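PDB 2QVW: Glp_546_48378_50642 from Giardia intestinalis, which cleaves double-stranded RNA into siRNAs of 21 to 23 base pairs in the RNA interference pathway. Local coordinates for residues Glu686-Phe698 / Gln714-Ala726. Sequence-based numbering, arbitrary orientation.
Sequences ETNSVLGRLTKRF and QPDSKVYGDTFEA. With MN (manganese (II) ion), chain E; MN (manganese (II) ion), chain G.
Lys718 O accepts hydrogen bonds from Asn688 ND2 across the contact and from Asp722 N within segment 714-726, and a weak one from Gly721 N. The Asn688 bond is 2.7 Å from ND2 to Lys718 O and almost straight, with the acceptor in the amide plane. CG of Asn688 lies anti to the backbone N (chi1 -175°), which carries the amide across to Lys718 O. ND2 also lies 2.9 Å from Asp722 OD1, and OD1 of Asn688 receives a weak bond from Gly721 N. Helices 688-696 and 718-726 cross at 75°. They meet closely at two glycines, with Gly692 CA 3.5 Å from Gly721 N. Further along, Thr695 OG1 donates to Tyr720 O (2.7 Å). Lys696 reaches out extended, lays CE over one face of the Tyr720 ring, and donates a hydrogen bond from NZ to Pro715 O (2.6 Å). Elsewhere in the contact, Leu694 CD1 sits over a face of the Phe724 ring, 4.1 Å from its centroid, and Leu691 CD2 touches Phe724 CD2. Val748 of helix 737-748 also packs on Leu694 and Phe724. Glu725 OE1 binds one manganese ion, whose site includes Asp722 and Glu651. Glu686 OE2 binds another with Asp655. The contact thus lies beside the metal centre of this ribonuclease III domain. Asn688 lies next to Asp722 and may help to position it as a second-shell residue.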
ATOM      1  N   GLU A 686     -13.566  21.311   8.615  1.00 35.63           N
ATOM      2  CA  GLU A 686     -12.560  21.762   9.569  1.00 36.63           C
ATOM      3  C   GLU A 686     -12.699  23.234   9.933  1.00 36.55           C
ATOM      4  O   GLU A 686     -12.204  23.659  10.979  1.00 36.59           O
ATOM      5  CB  GLU A 686     -11.142  21.513   9.042  1.00 36.83           C
ATOM      6  CG  GLU A 686     -10.616  20.097   9.264  1.00 39.13           C
ATOM      7  CD  GLU A 686      -9.106  19.995   9.075  1.00 41.06           C
ATOM      8  OE1 GLU A 686      -8.625  20.295   7.961  1.00 42.80           O
ATOM      9  OE2 GLU A 686      -8.397  19.622  10.041  1.00 42.07           O
ATOM     10  N   THR A 687     -13.362  24.011   9.077  1.00 36.78           N
ATOM     11  CA  THR A 687     -13.547  25.436   9.347  1.00 37.09           C
ATOM     12  C   THR A 687     -14.130  25.621  10.745  1.00 37.08           C
ATOM     13  O   THR A 687     -14.935  24.802  11.203  1.00 36.98           O
ATOM     14  CB  THR A 687     -14.481  26.101   8.314  1.00 37.14           C
ATOM     15  OG1 THR A 687     -15.737  25.421   8.285  1.00 37.65           O
ATOM     16  CG2 THR A 687     -13.855  26.056   6.933  1.00 37.01           C
ATOM     17  N   ASN A 688     -13.717  26.694  11.421  1.00 37.22           N
ATOM     18  CA  ASN A 688     -14.186  26.955  12.773  1.00 37.46           C
ATOM     19  C   ASN A 688     -15.696  26.869  12.863  1.00 37.10           C
ATOM     20  O   ASN A 688     -16.232  26.051  13.605  1.00 37.32           O
ATOM     21  CB  ASN A 688     -13.731  28.329  13.247  1.00 37.82           C
ATOM     22  CG  ASN A 688     -14.100  28.587  14.699  1.00 38.76           C
ATOM     23  OD1 ASN A 688     -15.277  28.638  15.058  1.00 34.62           O
ATOM     24  ND2 ASN A 688     -13.089  28.737  15.545  1.00 35.00           N
ATOM     25  N   SER A 689     -16.371  27.727  12.107  1.00 36.42           N
ATOM     26  CA  SER A 689     -17.826  27.767  12.078  1.00 35.93           C
ATOM     27  C   SER A 689     -18.418  26.368  12.178  1.00 35.42           C
ATOM     28  O   SER A 689     -19.304  26.121  12.993  1.00 35.21           O
ATOM     29  CB  SER A 689     -18.296  28.416  10.783  1.00 36.11           C
ATOM     30  OG  SER A 689     -17.876  27.646   9.667  1.00 36.86           O
ATOM     31  N   VAL A 690     -17.930  25.453  11.344  1.00 34.91           N
ATOM     32  CA  VAL A 690     -18.428  24.079  11.360  1.00 34.33           C
ATOM     33  C   VAL A 690     -18.188  23.451  12.731  1.00 34.30           C
ATOM     34  O   VAL A 690     -19.122  22.972  13.378  1.00 34.11           O
ATOM     35  CB  VAL A 690     -17.733  23.207  10.283  1.00 34.04           C
ATOM     36  CG1 VAL A 690     -18.233  21.779  10.370  1.00 33.46           C
ATOM     37  CG2 VAL A 690     -18.013  23.760   8.900  1.00 34.05           C
ATOM     38  N   LEU A 691     -16.931  23.467  13.166  1.00 34.30           N
ATOM     39  CA  LEU A 691     -16.544  22.898  14.455  1.00 34.21           C
ATOM     40  C   LEU A 691     -17.226  23.620  15.612  1.00 34.50           C
ATOM     41  O   LEU A 691     -17.612  23.004  16.605  1.00 34.39           O
ATOM     42  CB  LEU A 691     -15.023  22.972  14.624  1.00 33.84           C
ATOM     43  CG  LEU A 691     -14.189  22.285  13.542  1.00 33.39           C
ATOM     44  CD1 LEU A 691     -12.722  22.546  13.781  1.00 32.60           C
ATOM     45  CD2 LEU A 691     -14.466  20.809  13.547  1.00 33.02           C
ATOM     46  N   GLY A 692     -17.369  24.930  15.478  1.00 35.10           N
ATOM     47  CA  GLY A 692     -17.998  25.713  16.520  1.00 36.12           C
ATOM     48  C   GLY A 692     -19.420  25.283  16.796  1.00 36.80           C
ATOM     49  O   GLY A 692     -19.788  25.058  17.946  1.00 36.91           O
ATOM     50  N   ARG A 693     -20.222  25.180  15.740  1.00 37.31           N
ATOM     51  CA  ARG A 693     -21.616  24.767  15.862  1.00 37.86           C
ATOM     52  C   ARG A 693     -21.707  23.459  16.635  1.00 37.53           C
ATOM     53  O   ARG A 693     -22.624  23.264  17.432  1.00 37.56           O
ATOM     54  CB  ARG A 693     -22.235  24.560  14.485  1.00 38.47           C
ATOM     55  CG  ARG A 693     -22.193  25.751  13.555  1.00 40.93           C
ATOM     56  CD  ARG A 693     -22.934  25.380  12.287  1.00 45.98           C
ATOM     57  NE  ARG A 693     -23.140  26.501  11.379  1.00 50.19           N
ATOM     58  CZ  ARG A 693     -24.205  26.622  10.589  1.00 52.10           C
ATOM     59  NH1 ARG A 693     -25.158  25.694  10.599  1.00 52.49           N
ATOM     60  NH2 ARG A 693     -24.317  27.664   9.777  1.00 52.34           N
ATOM     61  N   LEU A 694     -20.757  22.562  16.380  1.00 37.33           N
ATOM     62  CA  LEU A 694     -20.718  21.266  17.049  1.00 37.15           C
ATOM     63  C   LEU A 694     -20.616  21.494  18.541  1.00 37.37           C
ATOM     64  O   LEU A 694     -21.362  20.911  19.319  1.00 37.40           O
ATOM     65  CB  LEU A 694     -19.513  20.441  16.578  1.00 36.93           C
ATOM     66  CG  LEU A 694     -19.426  20.033  15.098  1.00 36.29           C
ATOM     67  CD1 LEU A 694     -18.149  19.260  14.857  1.00 35.94           C
ATOM     68  CD2 LEU A 694     -20.621  19.181  14.716  1.00 36.12           C
ATOM     69  N   THR A 695     -19.680  22.357  18.920  1.00 37.71           N
ATOM     70  CA  THR A 695     -19.437  22.720  20.312  1.00 38.21           C
ATOM     71  C   THR A 695     -20.709  23.188  21.015  1.00 39.03           C
ATOM     72  O   THR A 695     -20.841  23.064  22.233  1.00 39.19           O
ATOM     73  CB  THR A 695     -18.416  23.855  20.386  1.00 37.99           C
ATOM     74  OG1 THR A 695     -17.195  23.437  19.770  1.00 37.78           O
ATOM     75  CG2 THR A 695     -18.164  24.242  21.822  1.00 37.96           C
ATOM     76  N   LYS A 696     -21.641  23.735  20.236  1.00 40.18           N
ATOM     77  CA  LYS A 696     -22.901  24.239  20.765  1.00 41.21           C
ATOM     78  C   LYS A 696     -23.937  23.142  20.967  1.00 42.05           C
ATOM     79  O   LYS A 696     -24.825  23.263  21.814  1.00 42.16           O
ATOM     80  CB  LYS A 696     -23.463  25.304  19.827  1.00 41.18           C
ATOM     81  CG  LYS A 696     -22.546  26.494  19.636  1.00 41.22           C
ATOM     82  CD  LYS A 696     -23.134  27.463  18.637  1.00 41.17           C
ATOM     83  CE  LYS A 696     -22.199  28.625  18.377  1.00 41.04           C
ATOM     84  NZ  LYS A 696     -22.781  29.539  17.353  1.00 41.59           N
ATOM     85  N   ARG A 697     -23.831  22.072  20.189  1.00 43.27           N
ATOM     86  CA  ARG A 697     -24.768  20.966  20.303  1.00 44.73           C
ATOM     87  C   ARG A 697     -24.705  20.301  21.667  1.00 45.43           C
ATOM     88  O   ARG A 697     -25.452  19.366  21.953  1.00 45.58           O
ATOM     89  CB  ARG A 697     -24.491  19.940  19.214  1.00 44.89           C
ATOM     90  CG  ARG A 697     -24.803  20.454  17.833  1.00 46.67           C
ATOM     91  CD  ARG A 697     -24.456  19.415  16.787  1.00 50.18           C
ATOM     92  NE  ARG A 697     -24.676  19.923  15.440  1.00 52.95           N
ATOM     93  CZ  ARG A 697     -24.265  19.305  14.343  1.00 54.28           C
ATOM     94  NH1 ARG A 697     -23.608  18.155  14.438  1.00 54.40           N
ATOM     95  NH2 ARG A 697     -24.512  19.837  13.152  1.00 55.27           N
ATOM     96  N   PHE A 698     -23.800  20.780  22.504  1.00 46.54           N
ATOM     97  CA  PHE A 698     -23.664  20.243  23.842  1.00 47.61           C
ATOM     98  C   PHE A 698     -24.688  20.934  24.733  1.00 48.46           C
ATOM     99  O   PHE A 698     -25.018  22.107  24.526  1.00 48.61           O
ATOM    100  CB  PHE A 698     -22.258  20.509  24.375  1.00 47.57           C
ATOM    101  CG  PHE A 698     -21.213  19.574  23.839  1.00 48.01           C
ATOM    102  CD1 PHE A 698     -21.225  18.225  24.183  1.00 48.06           C
ATOM    103  CD2 PHE A 698     -20.210  20.039  22.997  1.00 48.27           C
ATOM    104  CE1 PHE A 698     -20.250  17.354  23.698  1.00 48.33           C
ATOM    105  CE2 PHE A 698     -19.231  19.176  22.508  1.00 48.15           C
ATOM    106  CZ  PHE A 698     -19.254  17.832  22.860  1.00 48.43           C
ATOM    107  N   GLN A 714     -19.430  36.417  20.846  1.00 65.23           N
ATOM    108  CA  GLN A 714     -20.505  36.158  19.899  1.00 64.08           C
ATOM    109  C   GLN A 714     -20.656  34.728  19.411  1.00 62.70           C
ATOM    110  O   GLN A 714     -19.707  33.954  19.428  1.00 62.89           O
ATOM    111  CB  GLN A 714     -20.379  37.104  18.716  1.00 64.43           C
ATOM    112  CG  GLN A 714     -20.597  38.549  19.110  1.00 65.54           C
ATOM    113  CD  GLN A 714     -21.178  39.370  17.986  1.00 67.27           C
ATOM    114  OE1 GLN A 714     -20.548  39.557  16.944  1.00 68.14           O
ATOM    115  NE2 GLN A 714     -22.396  39.857  18.184  1.00 68.15           N
ATOM    116  N   PRO A 715     -21.866  34.366  18.959  1.00 61.15           N
ATOM    117  CA  PRO A 715     -22.168  33.023  18.461  1.00 59.73           C
ATOM    118  C   PRO A 715     -21.227  32.560  17.361  1.00 58.14           C
ATOM    119  O   PRO A 715     -20.992  31.365  17.192  1.00 58.11           O
ATOM    120  CB  PRO A 715     -23.607  33.156  17.973  1.00 59.84           C
ATOM    121  CG  PRO A 715     -24.166  34.190  18.877  1.00 60.58           C
ATOM    122  CD  PRO A 715     -23.067  35.211  18.890  1.00 61.15           C
ATOM    123  N   ASP A 716     -20.685  33.511  16.611  1.00 56.32           N
ATOM    124  CA  ASP A 716     -19.766  33.191  15.523  1.00 54.39           C
ATOM    125  C   ASP A 716     -18.311  33.286  15.962  1.00 52.53           C
ATOM    126  O   ASP A 716     -17.410  33.214  15.136  1.00 52.41           O
ATOM    127  CB  ASP A 716     -20.009  34.138  14.345  1.00 54.87           C
ATOM    128  CG  ASP A 716     -19.764  35.591  14.704  1.00 55.85           C
ATOM    129  OD1 ASP A 716     -20.319  36.054  15.717  1.00 56.57           O
ATOM    130  OD2 ASP A 716     -19.025  36.272  13.971  1.00 56.70           O
ATOM    131  N   SER A 717     -18.088  33.442  17.263  1.00 50.30           N
ATOM    132  CA  SER A 717     -16.735  33.556  17.797  1.00 48.18           C
ATOM    133  C   SER A 717     -15.855  32.376  17.411  1.00 46.61           C
ATOM    134  O   SER A 717     -16.335  31.342  16.935  1.00 46.39           O
ATOM    135  CB  SER A 717     -16.754  33.685  19.323  1.00 48.39           C
ATOM    136  OG  SER A 717     -15.439  33.791  19.837  1.00 48.23           O
ATOM    137  N   LYS A 718     -14.555  32.539  17.633  1.00 44.62           N
ATOM    138  CA  LYS A 718     -13.572  31.509  17.315  1.00 42.66           C
ATOM    139  C   LYS A 718     -13.524  30.473  18.432  1.00 40.90           C
ATOM    140  O   LYS A 718     -13.605  29.269  18.179  1.00 40.89           O
ATOM    141  CB  LYS A 718     -12.192  32.162  17.134  1.00 43.01           C
ATOM    142  CG  LYS A 718     -12.249  33.425  16.280  1.00 44.52           C
ATOM    143  CD  LYS A 718     -10.909  33.811  15.701  1.00 47.34           C
ATOM    144  CE  LYS A 718     -11.091  34.867  14.604  1.00 48.27           C
ATOM    145  NZ  LYS A 718      -9.819  35.176  13.875  1.00 49.59           N
ATOM    146  N   VAL A 719     -13.410  30.961  19.665  1.00 38.51           N
ATOM    147  CA  VAL A 719     -13.337  30.117  20.848  1.00 36.18           C
ATOM    148  C   VAL A 719     -14.250  28.916  20.775  1.00 34.69           C
ATOM    149  O   VAL A 719     -13.941  27.864  21.319  1.00 34.35           O
ATOM    150  CB  VAL A 719     -13.699  30.901  22.102  1.00 36.15           C
ATOM    151  CG1 VAL A 719     -13.662  29.988  23.300  1.00 35.60           C
ATOM    152  CG2 VAL A 719     -12.732  32.055  22.289  1.00 35.88           C
ATOM    153  N   TYR A 720     -15.383  29.080  20.110  1.00 33.19           N
ATOM    154  CA  TYR A 720     -16.337  27.999  19.967  1.00 31.77           C
ATOM    155  C   TYR A 720     -15.724  26.850  19.187  1.00 31.09           C
ATOM    156  O   TYR A 720     -15.761  25.702  19.625  1.00 31.20           O
ATOM    157  CB  TYR A 720     -17.596  28.508  19.267  1.00 31.63           C
ATOM    158  CG  TYR A 720     -18.569  29.194  20.201  1.00 30.55           C
ATOM    159  CD1 TYR A 720     -19.349  28.453  21.094  1.00 29.67           C
ATOM    160  CD2 TYR A 720     -18.698  30.587  20.213  1.00 30.15           C
ATOM    161  CE1 TYR A 720     -20.230  29.080  21.970  1.00 29.82           C
ATOM    162  CE2 TYR A 720     -19.578  31.223  21.092  1.00 30.23           C
ATOM    163  CZ  TYR A 720     -20.338  30.462  21.964  1.00 30.17           C
ATOM    164  OH  TYR A 720     -21.213  31.081  22.828  1.00 30.39           O
ATOM    165  N   GLY A 721     -15.157  27.157  18.029  1.00 30.25           N
ATOM    166  CA  GLY A 721     -14.551  26.112  17.238  1.00 29.63           C
ATOM    167  C   GLY A 721     -13.281  25.629  17.901  1.00 29.11           C
ATOM    168  O   GLY A 721     -13.001  24.434  17.941  1.00 28.70           O
ATOM    169  N   ASP A 722     -12.527  26.581  18.440  1.00 28.86           N
ATOM    170  CA  ASP A 722     -11.252  26.315  19.101  1.00 28.56           C
ATOM    171  C   ASP A 722     -11.337  25.453  20.356  1.00 27.99           C
ATOM    172  O   ASP A 722     -10.437  24.672  20.634  1.00 28.11           O
ATOM    173  CB  ASP A 722     -10.552  27.641  19.421  1.00 28.79           C
ATOM    174  CG  ASP A 722     -10.013  28.330  18.175  1.00 29.78           C
ATOM    175  OD1 ASP A 722     -10.773  28.492  17.190  1.00 30.81           O
ATOM    176  OD2 ASP A 722      -8.826  28.713  18.178  1.00 31.29           O
ATOM    177  N   THR A 723     -12.403  25.589  21.127  1.00 27.31           N
ATOM    178  CA  THR A 723     -12.527  24.765  22.321  1.00 26.44           C
ATOM    179  C   THR A 723     -12.870  23.341  21.902  1.00 25.71           C
ATOM    180  O   THR A 723     -12.493  22.383  22.575  1.00 25.65           O
ATOM    181  CB  THR A 723     -13.622  25.281  23.272  1.00 26.60           C
ATOM    182  OG1 THR A 723     -14.873  25.319  22.583  1.00 27.05           O
ATOM    183  CG2 THR A 723     -13.269  26.671  23.789  1.00 26.09           C
ATOM    184  N   PHE A 724     -13.581  23.198  20.787  1.00 24.92           N
ATOM    185  CA  PHE A 724     -13.933  21.872  20.309  1.00 24.29           C
ATOM    186  C   PHE A 724     -12.652  21.081  20.084  1.00 24.03           C
ATOM    187  O   PHE A 724     -12.518  19.960  20.561  1.00 23.81           O
ATOM    188  CB  PHE A 724     -14.711  21.947  18.998  1.00 24.15           C
ATOM    189  CG  PHE A 724     -15.089  20.593  18.445  1.00 24.23           C
ATOM    190  CD1 PHE A 724     -16.235  19.932  18.888  1.00 23.79           C
ATOM    191  CD2 PHE A 724     -14.269  19.960  17.504  1.00 24.29           C
ATOM    192  CE1 PHE A 724     -16.560  18.664  18.406  1.00 23.67           C
ATOM    193  CE2 PHE A 724     -14.578  18.690  17.010  1.00 23.32           C
ATOM    194  CZ  PHE A 724     -15.726  18.037  17.461  1.00 23.69           C
ATOM    195  N   GLU A 725     -11.709  21.670  19.355  1.00 24.06           N
ATOM    196  CA  GLU A 725     -10.432  21.018  19.083  1.00 23.85           C
ATOM    197  C   GLU A 725      -9.752  20.710  20.403  1.00 23.37           C
ATOM    198  O   GLU A 725      -9.053  19.700  20.536  1.00 23.26           O
ATOM    199  CB  GLU A 725      -9.512  21.926  18.269  1.00 23.70           C
ATOM    200  CG  GLU A 725     -10.064  22.404  16.946  1.00 24.82           C
ATOM    201  CD  GLU A 725      -9.093  23.338  16.253  1.00 26.28           C
ATOM    202  OE1 GLU A 725      -8.622  24.305  16.892  1.00 26.38           O
ATOM    203  OE2 GLU A 725      -8.792  23.115  15.066  1.00 27.52           O
ATOM    204  N   ALA A 726      -9.939  21.605  21.371  1.00 22.90           N
ATOM    205  CA  ALA A 726      -9.368  21.429  22.694  1.00 22.31           C
ATOM    206  C   ALA A 726      -9.975  20.165  23.286  1.00 22.07           C
ATOM    207  O   ALA A 726      -9.276  19.331  23.864  1.00 22.13           O
ATOM    208  CB  ALA A 726      -9.702  22.628  23.561  1.00 22.13           C
TER
HETATM  209 MN    MN E 755      -8.951  26.573  15.785  1.00 32.42          MN
HETATM  210 MN    MN G 757      -8.136  21.238  11.783  1.00 77.74          MN